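Fructose-2,6-bisphosphatase TIGAR B (Danio rerio, PDB 3E9D) probably hydrolyses fructose 2,6-bisphosphate, and fructose 1,6-bisphosphate as well, thereby restraining glycolysis and favouring the pentose phosphate pathway. Local coordinates at residues M1-A5 against L139-F144; S57-A62 against M180-G184; K129-K133 against H193-D197; P214-I220 against N245-L250. All blocks are in the same frame, centred on the assembly; numbering follows the deposited sequence.

Overall arrangement
From the N terminus, strand 2-10 enters the middle of the mixed sheet, and interaction 1 joins its start to the later part of helix 125-146. Interaction 2 brings the turn after strand 53-56, where helix 60-71 begins, against the end of strand 177-182. Interaction 3 returns to helix 125-146 and packs it on helix 184-197. These three closures cross one another, each opening before the previous one has closed, so their segments alternate along the sequence. Interaction 4 follows in series: the loop before strand 220-230 meets the chain leaving strand 233-246, pairing the open end of the C-terminal hairpin. Interactions 1 and 4 lie on opposite sides of the chain's centre, about 25 Å apart between centres.

Interaction 1. Residues M1-A5 against L139-F144; sequences MLTFA and LFQRMF
Phe4 of the strand and Met143 of the helix make the central aromatic contact. Met143 CG stands over the ring of Phe4, 4.1 Å from its centroid and 6° off the normal, a CH-pi contact. Bends at chi2 and chi3 of Met143 carry SD farther out above the same face, 5.1 Å from the Phe4 centroid, as a Met-aromatic pair. Phe140 approaches differently: its CD1 lies near the plane of the Phe4 ring, 4.0 Å from Phe4 CZ, the side chains crossing at about a right angle. A second Met-aromatic contact closes the N-terminal end, with Met1 SD at the edge of the Phe144 ring, 3.5 Å from Phe144 CZ. Other apolar contacts come from the leucines. Leu2 CG is anti to the backbone N (chi1 178°), and its CD2 reaches Met143 CB at 3.9 Å; Leu139 CD2 touches Phe4 CE1 at 4.0 Å. No hydrogen bond crosses; the contact is apolar. Met1 and Leu2 together oppose Ile227 in a classic beta bulge, while Phe4 also meets the ring of Phe225. Segment 139-144 runs at 111° to segment 2-5 and packs on one face of the central sheet, the layered alpha/beta architecture of the histidine phosphatase fold.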
loop_
_atom_site.group_PDB
_atom_site.type_symbol
_atom_site.label_atom_id
_atom_site.label_comp_id
_atom_site.label_asym_id
_atom_site.label_seq_id
_atom_site.Cartn_x
_atom_site.Cartn_y
_atom_site.Cartn_z
ATOM N N MET A 1 11.159 -10.429 -16.616
ATOM C CA MET A 1 11.459 -11.841 -16.240
ATOM C C MET A 1 10.747 -12.346 -14.975
ATOM O O MET A 1 10.494 -13.539 -14.867
ATOM C CB MET A 1 12.961 -12.095 -16.169
ATOM C CG MET A 1 13.747 -11.166 -15.290
ATOM S SD MET A 1 15.517 -11.617 -15.386
ATOM C CE MET A 1 16.113 -10.470 -16.589
ATOM N N LEU A 2 10.423 -11.454 -14.037
ATOM C CA LEU A 2 9.553 -11.826 -12.927
ATOM C C LEU A 2 8.266 -11.009 -12.921
ATOM O O LEU A 2 8.301 -9.782 -13.023
ATOM C CB LEU A 2 10.256 -11.694 -11.565
ATOM C CG LEU A 2 9.382 -12.032 -10.336
ATOM C CD1 LEU A 2 9.035 -13.531 -10.277
ATOM C CD2 LEU A 2 10.064 -11.585 -9.047
ATOM N N THR A 3 7.139 -11.701 -12.814
ATOM C CA THR A 3 5.840 -11.063 -12.662
ATOM C C THR A 3 5.327 -11.392 -11.275
ATOM O O THR A 3 5.318 -12.556 -10.885
ATOM C CB THR A 3 4.827 -11.574 -13.698
ATOM O OG1 THR A 3 5.247 -11.164 -14.996
ATOM C CG2 THR A 3 3.403 -11.003 -13.423
ATOM N N PHE A 4 4.898 -10.372 -10.537
ATOM C CA PHE A 4 4.329 -10.594 -9.205
ATOM C C PHE A 4 3.211 -9.594 -8.909
ATOM O O PHE A 4 3.200 -8.481 -9.457
ATOM C CB PHE A 4 5.417 -10.572 -8.109
ATOM C CG PHE A 4 6.024 -9.212 -7.852
ATOM C CD1 PHE A 4 5.470 -8.359 -6.897
ATOM C CD2 PHE A 4 7.166 -8.799 -8.547
ATOM C CE1 PHE A 4 6.017 -7.091 -6.656
ATOM C CE2 PHE A 4 7.747 -7.536 -8.308
ATOM C CZ PHE A 4 7.161 -6.679 -7.349
ATOM N N ALA A 5 2.257 -10.030 -8.091
ATOM C CA ALA A 5 1.154 -9.193 -7.644
ATOM C C ALA A 5 1.542 -8.507 -6.346
ATOM O O ALA A 5 2.280 -9.076 -5.517
ATOM C CB ALA A 5 -0.103 -10.043 -7.421
ATOM N N LEU A 139 12.085 -3.981 -2.495
ATOM C CA LEU A 139 11.073 -4.964 -2.862
ATOM C C LEU A 139 11.468 -5.773 -4.105
ATOM O O LEU A 139 11.430 -7.001 -4.076
ATOM C CB LEU A 139 9.719 -4.283 -3.110
ATOM C CG LEU A 139 8.590 -5.181 -3.636
ATOM C CD1 LEU A 139 8.195 -6.179 -2.537
ATOM C CD2 LEU A 139 7.385 -4.346 -4.104
ATOM N N PHE A 140 11.821 -5.082 -5.183
ATOM C CA PHE A 140 12.210 -5.761 -6.420
ATOM C C PHE A 140 13.386 -6.718 -6.176
ATOM O O PHE A 140 13.382 -7.860 -6.658
ATOM C CB PHE A 140 12.605 -4.774 -7.540
ATOM C CG PHE A 140 11.481 -3.880 -8.033
ATOM C CD1 PHE A 140 10.154 -4.100 -7.671
ATOM C CD2 PHE A 140 11.770 -2.817 -8.889
ATOM C CE1 PHE A 140 9.135 -3.266 -8.141
ATOM C CE2 PHE A 140 10.752 -1.975 -9.372
ATOM C CZ PHE A 140 9.437 -2.197 -8.987
ATOM N N GLN A 141 14.399 -6.232 -5.465
ATOM C CA GLN A 141 15.607 -7.019 -5.231
ATOM C C GLN A 141 15.276 -8.278 -4.419
ATOM O O GLN A 141 15.707 -9.381 -4.769
ATOM C CB GLN A 141 16.694 -6.175 -4.551
ATOM C CG GLN A 141 17.984 -6.949 -4.208
ATOM C CD GLN A 141 18.699 -7.515 -5.445
ATOM O OE1 GLN A 141 18.751 -6.877 -6.504
ATOM N NE2 GLN A 141 19.263 -8.719 -5.306
ATOM N N ARG A 142 14.479 -8.108 -3.367
ATOM C CA ARG A 142 14.057 -9.238 -2.537
ATOM C C ARG A 142 13.174 -10.245 -3.288
ATOM O O ARG A 142 13.344 -11.441 -3.119
ATOM C CB ARG A 142 13.343 -8.755 -1.261
ATOM C CG ARG A 142 13.004 -9.907 -0.277
ATOM C CD ARG A 142 12.124 -9.434 0.872
ATOM N NE ARG A 142 12.841 -8.486 1.729
ATOM C CZ ARG A 142 13.561 -8.831 2.798
ATOM N NH1 ARG A 142 13.663 -10.106 3.161
ATOM N NH2 ARG A 142 14.182 -7.898 3.505
ATOM N N MET A 143 12.224 -9.763 -4.092
ATOM C CA MET A 143 11.346 -10.658 -4.865
ATOM C C MET A 143 12.174 -11.435 -5.894
ATOM O O MET A 143 11.980 -12.641 -6.090
ATOM C CB MET A 143 10.207 -9.899 -5.578
ATOM C CG MET A 143 9.158 -9.210 -4.652
ATOM S SD MET A 143 8.372 -10.318 -3.422
ATOM C CE MET A 143 9.380 -9.919 -2.020
ATOM N N PHE A 144 13.100 -10.735 -6.541
ATOM C CA PHE A 144 13.932 -11.354 -7.557
ATOM C C PHE A 144 14.837 -12.429 -6.953
ATOM O O PHE A 144 14.935 -13.506 -7.505
ATOM C CB PHE A 144 14.761 -10.305 -8.289
ATOM C CG PHE A 144 15.310 -10.779 -9.598
ATOM C CD1 PHE A 144 14.534 -10.723 -10.743
ATOM C CD2 PHE A 144 16.599 -11.275 -9.681
ATOM C CE1 PHE A 144 15.044 -11.155 -11.960
ATOM C CE2 PHE A 144 17.119 -11.716 -10.884
ATOM C CZ PHE A 144 16.346 -11.655 -12.026
#

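Interaction 2. Residues S57-A62 against M180-G184; sequences SNLQRA and MVSHG. With PO4 (phosphate ion), chain C.
Ser57 OG and His183 NE2 share a 2.7 Å hydrogen bond, with OG at the ring's edge, near its plane. The same OG accepts from Leu59 N at 3.1 Å, a second partner that makes an ST turn. Nearby, Ser57 N donates to Val181 O at 3.2 Å. At the other end of the ring, His183 ND1 donates at 2.9 Å to O1 of a phosphate ion, probably from the crystallisation liquor, that occupies the active-site pocket. Arg61 supplies NE and NH2 to this oxygen, giving O1 three donors from the two segments; Arg61 NH2 is also bonded to Gly24 O. His183 CE1 lies over one face of the guanidinium, whose plane is turned 67° from the imidazole. Gly184 N, opening helix 184-197, reaches phosphate O2 at 2.8 Å in an almost straight bond (174°), and Arg10 and Asn17 add donors. Leu59 CD1 and Ala62 CB pack against the imidazole. With an alanine in place of His183, Ser57 OG would probably lose its ring partner and O1 a donor. With both nitrogens engaged, the ring is fixed in rotation and ND1 faces the anion, consistent with its inferred part in stabilising the transition state beside His11.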
loop_
_atom_site.group_PDB
_atom_site.type_symbol
_atom_site.label_atom_id
_atom_site.label_comp_id
_atom_site.label_asym_id
_atom_site.label_seq_id
_atom_site.Cartn_x
_atom_site.Cartn_y
_atom_site.Cartn_z
ATOM N N SER A 57 4.651 -1.748 7.796
ATOM C CA SER A 57 5.361 -0.694 8.511
ATOM C C SER A 57 5.671 -1.136 9.960
ATOM O O SER A 57 5.105 -2.117 10.464
ATOM C CB SER A 57 4.590 0.621 8.467
ATOM O OG SER A 57 3.782 0.815 9.601
ATOM N N ASN A 58 6.601 -0.416 10.581
ATOM C CA ASN A 58 7.006 -0.609 11.966
ATOM C C ASN A 58 5.946 -0.154 12.992
ATOM O O ASN A 58 6.157 -0.312 14.188
ATOM C CB ASN A 58 8.301 0.216 12.203
ATOM C CG ASN A 58 8.089 1.700 11.922
ATOM O OD1 ASN A 58 7.727 2.077 10.815
ATOM N ND2 ASN A 58 8.291 2.549 12.933
ATOM N N LEU A 59 4.836 0.438 12.540
ATOM C CA LEU A 59 3.840 1.042 13.448
ATOM C C LEU A 59 2.780 0.023 13.887
ATOM O O LEU A 59 2.329 -0.777 13.084
ATOM C CB LEU A 59 3.190 2.289 12.808
ATOM C CG LEU A 59 4.189 3.425 12.482
ATOM C CD1 LEU A 59 3.550 4.525 11.609
ATOM C CD2 LEU A 59 4.763 3.999 13.765
ATOM N N GLN A 60 2.437 0.049 15.177
ATOM C CA GLN A 60 1.589 -0.974 15.795
ATOM C C GLN A 60 0.268 -1.187 15.042
ATOM O O GLN A 60 -0.123 -2.334 14.799
ATOM C CB GLN A 60 1.315 -0.635 17.269
ATOM C CG GLN A 60 0.351 -1.608 17.932
ATOM C CD GLN A 60 0.090 -1.333 19.405
ATOM O OE1 GLN A 60 0.164 -0.189 19.879
ATOM N NE2 GLN A 60 -0.235 -2.391 20.137
ATOM N N ARG A 61 -0.408 -0.096 14.666
ATOM C CA ARG A 61 -1.713 -0.205 13.990
ATOM C C ARG A 61 -1.627 -1.043 12.706
ATOM O O ARG A 61 -2.560 -1.777 12.378
ATOM C CB ARG A 61 -2.346 1.178 13.721
ATOM C CG ARG A 61 -1.504 2.160 12.873
ATOM C CD ARG A 61 -1.976 3.600 13.131
ATOM N NE ARG A 61 -1.318 4.611 12.296
ATOM C CZ ARG A 61 -0.216 5.279 12.648
ATOM N NH1 ARG A 61 0.365 5.032 13.815
ATOM N NH2 ARG A 61 0.296 6.204 11.839
ATOM N N ALA A 62 -0.500 -0.923 12.000
ATOM C CA ALA A 62 -0.248 -1.657 10.753
ATOM C C ALA A 62 0.166 -3.110 11.028
ATOM O O ALA A 62 -0.357 -4.067 10.402
ATOM C CB ALA A 62 0.840 -0.920 9.915
ATOM N N MET A 180 1.351 -5.776 1.307
ATOM C CA MET A 180 1.976 -4.598 1.883
ATOM C C MET A 180 0.911 -3.969 2.770
ATOM O O MET A 180 -0.195 -3.711 2.308
ATOM C CB MET A 180 2.436 -3.636 0.767
ATOM C CG MET A 180 2.873 -2.228 1.222
ATOM S SD MET A 180 3.177 -1.107 -0.208
ATOM C CE MET A 180 2.611 0.424 0.518
ATOM N N VAL A 181 1.237 -3.726 4.041
ATOM C CA VAL A 181 0.279 -3.099 4.967
ATOM C C VAL A 181 0.883 -1.785 5.459
ATOM O O VAL A 181 1.976 -1.776 6.016
ATOM C CB VAL A 181 -0.155 -4.049 6.126
ATOM C CG1 VAL A 181 -1.214 -3.377 7.027
ATOM C CG2 VAL A 181 -0.747 -5.346 5.541
ATOM N N SER A 182 0.164 -0.689 5.238
ATOM C CA SER A 182 0.705 0.644 5.440
ATOM C C SER A 182 -0.380 1.667 5.844
ATOM O O SER A 182 -1.363 1.328 6.523
ATOM C CB SER A 182 1.481 1.092 4.169
ATOM O OG SER A 182 2.216 2.301 4.372
ATOM N N HIS A 183 -0.185 2.912 5.423
ATOM C CA HIS A 183 -0.907 4.040 5.970
ATOM C C HIS A 183 -1.472 4.925 4.851
ATOM O O HIS A 183 -0.944 4.924 3.738
ATOM C CB HIS A 183 0.039 4.839 6.860
ATOM C CG HIS A 183 0.655 4.018 7.943
ATOM N ND1 HIS A 183 0.079 3.886 9.184
ATOM C CD2 HIS A 183 1.771 3.251 7.956
ATOM C CE1 HIS A 183 0.820 3.079 9.924
ATOM N NE2 HIS A 183 1.855 2.683 9.201
ATOM N N GLY A 184 -2.519 5.683 5.170
ATOM C CA GLY A 184 -3.316 6.373 4.174
ATOM C C GLY A 184 -2.555 7.381 3.336
ATOM O O GLY A 184 -2.605 7.326 2.112
HETATM P P PO4 C . -2.905 6.582 9.057
HETATM O O1 PO4 C . -1.736 6.002 9.812
HETATM O O2 PO4 C . -3.271 5.769 7.838
HETATM O O3 PO4 C . -4.130 6.630 9.940
HETATM O O4 PO4 C . -2.596 8.007 8.650
#

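Interaction 3. Residues K129-K133 against H193-D197; sequences KTRFK and HLVED. With K (potassium ion), chain E.
Lys129 and Asp197 come from opposite directions into a salt bridge, Lys129 NZ lying 2.8 Å from Asp197 OD2. The lysine starts extended, then bends at chi3 (-68°), swinging its amino group onto the carboxylate after CG and CD have passed close to His193. NZ uses the syn lone pair of OD2. The anti lone pair of the same oxygen takes His193 ND1 at 2.9 Å, with an N-H...O angle of 163° and the oxygen nearly in the ring plane. His193 CG stands anti to the backbone N (chi1 174°), projecting the imidazole toward helix 125-146. There Lys133, extended beyond CG, crosses it at about a right angle, and Lys133 CG makes an off-centre CH-pi contact 4.1 Å from the ring centroid. His193 CD2 and Leu194 CD2 both lie at the edge of the Phe132 ring, 3.8 Å from Phe132 CD2 and CE2 respectively. Within the pi-type turn at 193-197, Val195 O binds a potassium ion at 2.7 Å, Glu196 O at a longer 3.2 Å; Leu198 O binds it too. Two donors on Asp197 OD2 would probably favour its ionised form; the His193 bond sets the imidazole's rotation, and the Lys129 salt bridge links the two helices.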
loop_
_atom_site.group_PDB
_atom_site.type_symbol
_atom_site.label_atom_id
_atom_site.label_comp_id
_atom_site.label_asym_id
_atom_site.label_seq_id
_atom_site.Cartn_x
_atom_site.Cartn_y
_atom_site.Cartn_z
ATOM N N LYS A 129 7.569 10.216 -0.987
ATOM C CA LYS A 129 7.727 9.507 -2.259
ATOM C C LYS A 129 9.107 8.849 -2.410
ATOM O O LYS A 129 9.215 7.716 -2.912
ATOM C CB LYS A 129 7.459 10.449 -3.434
ATOM C CG LYS A 129 7.415 9.739 -4.791
ATOM C CD LYS A 129 7.474 10.745 -5.961
ATOM C CE LYS A 129 6.214 11.579 -6.047
ATOM N NZ LYS A 129 6.198 12.439 -7.285
ATOM N N THR A 130 10.158 9.564 -1.992
ATOM C CA THR A 130 11.495 8.981 -1.948
ATOM C C THR A 130 11.537 7.690 -1.111
ATOM O O THR A 130 12.164 6.715 -1.519
ATOM C CB THR A 130 12.523 10.017 -1.442
ATOM O OG1 THR A 130 12.582 11.088 -2.398
ATOM C CG2 THR A 130 13.911 9.407 -1.260
ATOM N N ARG A 131 10.852 7.679 0.035
ATOM C CA ARG A 131 10.754 6.456 0.853
ATOM C C ARG A 131 10.099 5.287 0.105
ATOM O O ARG A 131 10.588 4.146 0.157
ATOM C CB ARG A 131 10.004 6.722 2.167
ATOM C CG ARG A 131 10.811 7.564 3.163
ATOM C CD ARG A 131 10.271 7.389 4.577
ATOM N NE ARG A 131 9.026 8.125 4.863
ATOM C CZ ARG A 131 7.835 7.558 5.058
ATOM N NH1 ARG A 131 7.681 6.236 4.955
ATOM N NH2 ARG A 131 6.795 8.308 5.383
ATOM N N PHE A 132 8.997 5.571 -0.588
ATOM C CA PHE A 132 8.346 4.553 -1.414
ATOM C C PHE A 132 9.263 4.056 -2.541
ATOM O O PHE A 132 9.330 2.848 -2.790
ATOM C CB PHE A 132 7.006 5.031 -1.980
ATOM C CG PHE A 132 6.288 3.977 -2.798
ATOM C CD1 PHE A 132 5.877 2.783 -2.208
ATOM C CD2 PHE A 132 6.029 4.181 -4.150
ATOM C CE1 PHE A 132 5.218 1.799 -2.945
ATOM C CE2 PHE A 132 5.349 3.220 -4.907
ATOM C CZ PHE A 132 4.941 2.023 -4.306
ATOM N N LYS A 133 9.971 4.977 -3.194
ATOM C CA LYS A 133 10.947 4.613 -4.242
ATOM C C LYS A 133 12.033 3.686 -3.694
ATOM O O LYS A 133 12.432 2.722 -4.359
ATOM C CB LYS A 133 11.609 5.851 -4.859
ATOM C CG LYS A 133 10.711 6.687 -5.787
ATOM C CD LYS A 133 11.524 7.842 -6.385
ATOM C CE LYS A 133 10.650 9.003 -6.820
ATOM N NZ LYS A 133 11.477 10.267 -6.982
ATOM N N HIS A 193 2.592 7.894 -7.432
ATOM C CA HIS A 193 3.911 7.620 -8.010
ATOM C C HIS A 193 3.839 6.495 -9.071
ATOM O O HIS A 193 4.310 6.652 -10.192
ATOM C CB HIS A 193 4.947 7.252 -6.947
ATOM C CG HIS A 193 6.260 6.830 -7.536
ATOM N ND1 HIS A 193 7.066 7.700 -8.247
ATOM C CD2 HIS A 193 6.894 5.631 -7.554
ATOM C CE1 HIS A 193 8.140 7.051 -8.671
ATOM N NE2 HIS A 193 8.066 5.801 -8.250
ATOM N N LEU A 194 3.219 5.381 -8.702
ATOM C CA LEU A 194 3.032 4.250 -9.616
ATOM C C LEU A 194 2.279 4.638 -10.889
ATOM O O LEU A 194 2.710 4.300 -11.996
ATOM C CB LEU A 194 2.301 3.120 -8.900
ATOM C CG LEU A 194 3.062 2.360 -7.797
ATOM C CD1 LEU A 194 2.191 1.254 -7.244
ATOM C CD2 LEU A 194 4.419 1.790 -8.261
ATOM N N VAL A 195 1.191 5.394 -10.733
ATOM C CA VAL A 195 0.293 5.686 -11.851
ATOM C C VAL A 195 0.799 6.827 -12.738
ATOM O O VAL A 195 0.811 6.718 -13.968
ATOM C CB VAL A 195 -1.130 5.985 -11.331
ATOM C CG1 VAL A 195 -2.016 6.514 -12.452
ATOM C CG2 VAL A 195 -1.728 4.698 -10.717
ATOM N N GLU A 196 1.226 7.916 -12.114
ATOM C CA GLU A 196 1.607 9.122 -12.825
ATOM C C GLU A 196 3.108 9.168 -13.189
ATOM O O GLU A 196 3.469 9.407 -14.354
ATOM C CB GLU A 196 1.181 10.340 -12.000
ATOM C CG GLU A 196 0.845 11.553 -12.806
ATOM C CD GLU A 196 0.184 12.642 -11.971
ATOM O OE1 GLU A 196 -0.735 13.319 -12.505
ATOM O OE2 GLU A 196 0.589 12.822 -10.800
ATOM N N ASP A 197 3.982 8.905 -12.218
ATOM C CA ASP A 197 5.429 9.026 -12.449
ATOM C C ASP A 197 5.983 7.905 -13.298
ATOM O O ASP A 197 6.939 8.104 -14.023
ATOM C CB ASP A 197 6.207 9.079 -11.129
ATOM C CG ASP A 197 5.861 10.303 -10.294
ATOM O OD1 ASP A 197 5.321 11.292 -10.849
ATOM O OD2 ASP A 197 6.122 10.267 -9.076
HETATM K K K E . 2.074 7.257 -16.263
HETATM O O HOH W 1 -0.835 5.954 -16.015
#

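Interaction 4. Residues P214-I220 against N245-L250; sequences PCPNTGI and NRKDHL
Ile220 and Arg246 pair at the open end of an antiparallel hairpin, away from the turn between its strands, where the loop leading into strand 220-230 meets the chain leaving strand 233-246. The pair is hydrogen-bonded: Ile220 N donates to Arg246 O and Arg246 N to Ile220 O, both at 2.8 Å. Two residues, Asn245 and Arg246, stand opposite the single Ile220, a G1 bulge with Asn245 in a left-handed conformation. Ahead of the pair, a type II turn from Pro216 to Gly219 folds the loop back; a side chain at Gly219 would collide with Cys215 SG, whereas its CA can approach Arg246 O at 3.4 Å. Two linked hydrogen bonds join the turn to the C-terminal residues: His249 NE2 donates to Thr218 OG1 at 2.9 Å, with the oxygen 4° from the imidazole plane, and Thr218 OG1 donates in turn to Asn217 O at 2.7 Å. His249 CG lies between the backbone N and the carbonyl carbon (chi1 64°), bringing CE1 to 3.6 Å from Ile220 CD1. Replacing His249 with alanine would probably leave Thr218 OG1 without its donor from the tail and open a gap beside Ile220 CD1. Leu250 CD1 packs on Asn217 O, and Pro216 CD on Asn245 CB. Asn245 ND2 is held by Ser213 O, and the guanidinium of Arg246 turns away to Asp169. From the turn, Asn217 ND2 bonds His11 O at the active site; Thr218 and Leu250 rest on Gln38 of helix 33-45, and Ile220 touches Tyr45 of that helix and Thr7 of strand 2-10.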
loop_
_atom_site.group_PDB
_atom_site.type_symbol
_atom_site.label_atom_id
_atom_site.label_comp_id
_atom_site.label_asym_id
_atom_site.label_seq_id
_atom_site.Cartn_x
_atom_site.Cartn_y
_atom_site.Cartn_z
ATOM N N PRO A 214 -8.559 9.147 -1.358
ATOM C CA PRO A 214 -7.923 8.700 -0.113
ATOM C C PRO A 214 -8.350 7.254 0.216
ATOM O O PRO A 214 -9.484 6.869 -0.095
ATOM C CB PRO A 214 -8.430 9.692 0.942
ATOM C CG PRO A 214 -9.674 10.332 0.365
ATOM C CD PRO A 214 -9.657 10.119 -1.143
ATOM N N CYS A 215 -7.449 6.449 0.771
ATOM C CA CYS A 215 -7.758 5.045 1.065
ATOM C C CYS A 215 -8.486 4.900 2.398
ATOM O O CYS A 215 -8.033 5.458 3.410
ATOM C CB CYS A 215 -6.493 4.191 1.097
ATOM S SG CYS A 215 -6.883 2.392 1.177
ATOM N N PRO A 216 -9.607 4.153 2.416
ATOM C CA PRO A 216 -10.277 3.955 3.720
ATOM C C PRO A 216 -9.483 2.993 4.578
ATOM O O PRO A 216 -8.578 2.330 4.073
ATOM C CB PRO A 216 -11.631 3.338 3.350
ATOM C CG PRO A 216 -11.421 2.727 1.982
ATOM C CD PRO A 216 -10.353 3.554 1.295
ATOM N N ASN A 217 -9.812 2.921 5.866
ATOM C CA ASN A 217 -9.216 1.917 6.747
ATOM C C ASN A 217 -9.470 0.505 6.192
ATOM O O ASN A 217 -10.621 0.136 5.917
ATOM C CB ASN A 217 -9.805 2.032 8.155
ATOM C CG ASN A 217 -9.279 3.223 8.917
ATOM O OD1 ASN A 217 -10.040 4.118 9.254
ATOM N ND2 ASN A 217 -7.985 3.226 9.226
ATOM N N THR A 218 -8.398 -0.271 6.038
ATOM C CA THR A 218 -8.418 -1.597 5.382
ATOM C C THR A 218 -8.851 -1.600 3.901
ATOM O O THR A 218 -9.166 -2.656 3.352
ATOM C CB THR A 218 -9.172 -2.714 6.199
ATOM O OG1 THR A 218 -10.595 -2.518 6.134
ATOM C CG2 THR A 218 -8.713 -2.718 7.647
ATOM N N GLY A 219 -8.833 -0.430 3.261
ATOM C CA GLY A 219 -9.085 -0.350 1.817
ATOM C C GLY A 219 -7.958 -1.082 1.111
ATOM O O GLY A 219 -6.795 -1.036 1.565
ATOM N N ILE A 220 -8.303 -1.777 0.024
ATOM C CA ILE A 220 -7.391 -2.715 -0.618
ATOM C C ILE A 220 -7.143 -2.313 -2.074
ATOM O O ILE A 220 -8.108 -2.093 -2.829
ATOM C CB ILE A 220 -7.954 -4.181 -0.584
ATOM C CG1 ILE A 220 -8.336 -4.594 0.850
ATOM C CG2 ILE A 220 -6.933 -5.142 -1.173
ATOM C CD1 ILE A 220 -9.061 -5.941 0.944
ATOM N N ASN A 245 -8.323 1.145 -3.654
ATOM C CA ASN A 245 -9.144 1.484 -2.473
ATOM C C ASN A 245 -10.462 0.712 -2.375
ATOM O O ASN A 245 -11.499 1.265 -1.991
ATOM C CB ASN A 245 -9.398 2.990 -2.416
ATOM C CG ASN A 245 -8.118 3.790 -2.263
ATOM O OD1 ASN A 245 -7.063 3.243 -1.927
ATOM N ND2 ASN A 245 -8.209 5.098 -2.488
ATOM N N ARG A 246 -10.414 -0.569 -2.738
ATOM C CA ARG A 246 -11.583 -1.433 -2.672
ATOM C C ARG A 246 -11.968 -1.716 -1.201
ATOM O O ARG A 246 -11.114 -1.999 -0.372
ATOM C CB ARG A 246 -11.310 -2.737 -3.427
ATOM C CG ARG A 246 -12.458 -3.733 -3.362
ATOM C CD ARG A 246 -12.163 -4.996 -4.143
ATOM N NE ARG A 246 -12.141 -4.786 -5.594
ATOM C CZ ARG A 246 -11.974 -5.766 -6.481
ATOM N NH1 ARG A 246 -11.825 -7.032 -6.060
ATOM N NH2 ARG A 246 -11.986 -5.493 -7.790
ATOM N N LYS A 247 -13.261 -1.664 -0.907
ATOM C CA LYS A 247 -13.734 -1.857 0.458
ATOM C C LYS A 247 -15.034 -2.671 0.470
ATOM O O LYS A 247 -15.897 -2.467 1.324
ATOM C CB LYS A 247 -13.883 -0.499 1.156
ATOM C CG LYS A 247 -14.753 0.501 0.379
ATOM C CD LYS A 247 -15.180 1.710 1.221
ATOM C CE LYS A 247 -15.756 1.285 2.578
ATOM N NZ LYS A 247 -16.528 2.379 3.276
ATOM N N ASP A 248 -15.149 -3.608 -0.474
ATOM C CA ASP A 248 -16.303 -4.508 -0.559
ATOM C C ASP A 248 -16.474 -5.300 0.734
ATOM O O ASP A 248 -17.609 -5.542 1.179
ATOM C CB ASP A 248 -16.160 -5.473 -1.741
ATOM C CG ASP A 248 -16.144 -4.761 -3.101
ATOM O OD1 ASP A 248 -16.552 -3.589 -3.160
ATOM O OD2 ASP A 248 -15.727 -5.376 -4.118
ATOM N N HIS A 249 -15.349 -5.690 1.342
ATOM C CA HIS A 249 -15.358 -6.425 2.619
ATOM C C HIS A 249 -15.947 -5.617 3.784
ATOM O O HIS A 249 -16.273 -6.178 4.824
ATOM C CB HIS A 249 -13.947 -6.877 2.990
ATOM C CG HIS A 249 -13.000 -5.741 3.248
ATOM N ND1 HIS A 249 -12.398 -5.036 2.228
ATOM C CD2 HIS A 249 -12.546 -5.195 4.403
ATOM C CE1 HIS A 249 -11.619 -4.098 2.741
ATOM N NE2 HIS A 249 -11.690 -4.169 4.060
ATOM N N LEU A 250 -16.040 -4.300 3.644
ATOM C CA LEU A 250 -16.681 -3.511 4.676
ATOM C C LEU A 250 -18.173 -3.344 4.351
ATOM O O LEU A 250 -18.923 -2.856 5.201
ATOM C CB LEU A 250 -15.975 -2.168 4.878
ATOM C CG LEU A 250 -14.472 -2.209 5.257
ATOM C CD1 LEU A 250 -13.943 -0.812 5.423
ATOM C CD2 LEU A 250 -14.223 -3.031 6.537
#